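PDB 6KVR: fatty acid amide hydrolase from Candida albicans, which probably hydrolyses amides of monocarboxylic acids to the carboxylate and ammonium. Local coordinates for residues K311-I314 with K318-E321. Numbering follows the deposited sequence.
Sequences KAYI and KPWE
Where Y313 meets P319 and I314 meets W320, the C-terminal end of helix 303-317 shows how a chain can run on past a helix end while a side chain, here the indole of W320, reaches back to the I314 carbonyl. The phenol of Y313 crosses the proline ring at a slant, its CE1 3.7 Å from CG of P319. The anti torsion about CA-CB (chi1 -176°) leans the tyrosine ring toward the C-terminal end of the helix, alongside P319, and its OH is fixed by hydrogen bonds with T186 and the backbone N of S278. The second pair meets roughly at right angles: CG2 of I314 lies 4.2 Å from CZ3 of W320. CH2 of the same indole approaches the I314 carbonyl O at 3.4 Å, while CA of K318 sits over one face of the ring, toward its rim. That carbonyl also accepts K318 N at 3.2 Å, a bent bond with the donor well above the carbonyl plane. K318, the first residue beyond the helix, has a positive phi and leads into the short 3-10 segment 319-321. Helix 185-192 touches both Y313 and P319 through I189, and W320 O accepts a hydrogen bond from N452 of the second subunit.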
loop_
_atom_site.group_PDB
_atom_site.type_symbol
_atom_site.label_atom_id
_atom_site.label_comp_id
_atom_site.label_asym_id
_atom_site.label_seq_id
_atom_site.Cartn_x
_atom_site.Cartn_y
_atom_site.Cartn_z
ATOM N N LYS A 311 -6.660 -8.046 17.325
ATOM C CA LYS A 311 -8.073 -8.316 17.071
ATOM C C LYS A 311 -8.941 -7.146 17.501
ATOM O O LYS A 311 -9.821 -6.709 16.750
ATOM C CB LYS A 311 -8.518 -9.592 17.790
ATOM C CG LYS A 311 -9.983 -9.986 17.529
ATOM C CD LYS A 311 -10.331 -11.228 18.335
ATOM C CE LYS A 311 -10.450 -10.895 19.819
ATOM N NZ LYS A 311 -9.743 -11.888 20.708
ATOM N N ALA A 312 -8.702 -6.616 18.709
ATOM C CA ALA A 312 -9.500 -5.491 19.192
ATOM C C ALA A 312 -9.247 -4.236 18.359
ATOM O O ALA A 312 -10.192 -3.548 17.944
ATOM C CB ALA A 312 -9.199 -5.227 20.668
ATOM N N TYR A 313 -7.970 -3.918 18.114
ATOM C CA TYR A 313 -7.619 -2.705 17.384
ATOM C C TYR A 313 -8.306 -2.673 16.027
ATOM O O TYR A 313 -8.964 -1.691 15.680
ATOM C CB TYR A 313 -6.098 -2.613 17.215
ATOM C CG TYR A 313 -5.596 -1.333 16.549
ATOM C CD1 TYR A 313 -5.632 -1.177 15.160
ATOM C CD2 TYR A 313 -5.082 -0.285 17.311
ATOM C CE1 TYR A 313 -5.168 -0.026 14.557
ATOM C CE2 TYR A 313 -4.626 0.869 16.718
ATOM C CZ TYR A 313 -4.670 0.996 15.336
ATOM O OH TYR A 313 -4.202 2.149 14.744
ATOM N N ILE A 314 -8.180 -3.753 15.256
ATOM C CA ILE A 314 -8.651 -3.753 13.879
ATOM C C ILE A 314 -10.166 -3.927 13.816
ATOM O O ILE A 314 -10.870 -3.110 13.210
ATOM C CB ILE A 314 -7.918 -4.845 13.081
ATOM C CG1 ILE A 314 -6.446 -4.470 12.891
ATOM C CG2 ILE A 314 -8.642 -5.136 11.752
ATOM C CD1 ILE A 314 -5.560 -5.642 12.492
ATOM N N LYS A 318 -11.440 -0.122 14.097
ATOM C CA LYS A 318 -11.723 0.262 12.721
ATOM C C LYS A 318 -10.869 1.456 12.258
ATOM O O LYS A 318 -11.409 2.519 11.957
ATOM C CB LYS A 318 -13.202 0.580 12.547
ATOM C CG LYS A 318 -14.173 -0.584 12.819
ATOM C CD LYS A 318 -15.610 -0.047 12.969
ATOM C CE LYS A 318 -16.613 -1.132 13.316
ATOM N NZ LYS A 318 -16.900 -2.047 12.173
ATOM N N PRO A 319 -9.539 1.302 12.214
ATOM C CA PRO A 319 -8.683 2.474 11.960
ATOM C C PRO A 319 -8.923 3.138 10.605
ATOM O O PRO A 319 -8.698 4.353 10.478
ATOM C CB PRO A 319 -7.268 1.891 12.042
ATOM C CG PRO A 319 -7.438 0.461 11.719
ATOM C CD PRO A 319 -8.755 0.061 12.285
ATOM N N TRP A 320 -9.354 2.379 9.587
ATOM C CA TRP A 320 -9.648 2.981 8.290
ATOM C C TRP A 320 -10.703 4.073 8.399
ATOM O O TRP A 320 -10.761 4.946 7.528
ATOM C CB TRP A 320 -10.101 1.914 7.274
ATOM C CG TRP A 320 -11.271 1.131 7.744
ATOM C CD1 TRP A 320 -12.588 1.405 7.509
ATOM C CD2 TRP A 320 -11.243 -0.046 8.566
ATOM N NE1 TRP A 320 -13.383 0.467 8.128
ATOM C CE2 TRP A 320 -12.584 -0.436 8.781
ATOM C CE3 TRP A 320 -10.217 -0.810 9.133
ATOM C CZ2 TRP A 320 -12.926 -1.563 9.536
ATOM C CZ3 TRP A 320 -10.557 -1.939 9.888
ATOM C CH2 TRP A 320 -11.899 -2.298 10.083
ATOM N N GLU A 321 -11.515 4.069 9.460
ATOM C CA GLU A 321 -12.528 5.107 9.611
ATOM C C GLU A 321 -11.940 6.471 9.969
ATOM O O GLU A 321 -12.612 7.489 9.771
ATOM C CB GLU A 321 -13.558 4.665 10.650
ATOM C CG GLU A 321 -14.531 3.639 10.082
ATOM C CD GLU A 321 -15.708 3.331 10.997
ATOM O OE1 GLU A 321 -15.797 3.911 12.101
ATOM O OE2 GLU A 321 -16.546 2.494 10.600
#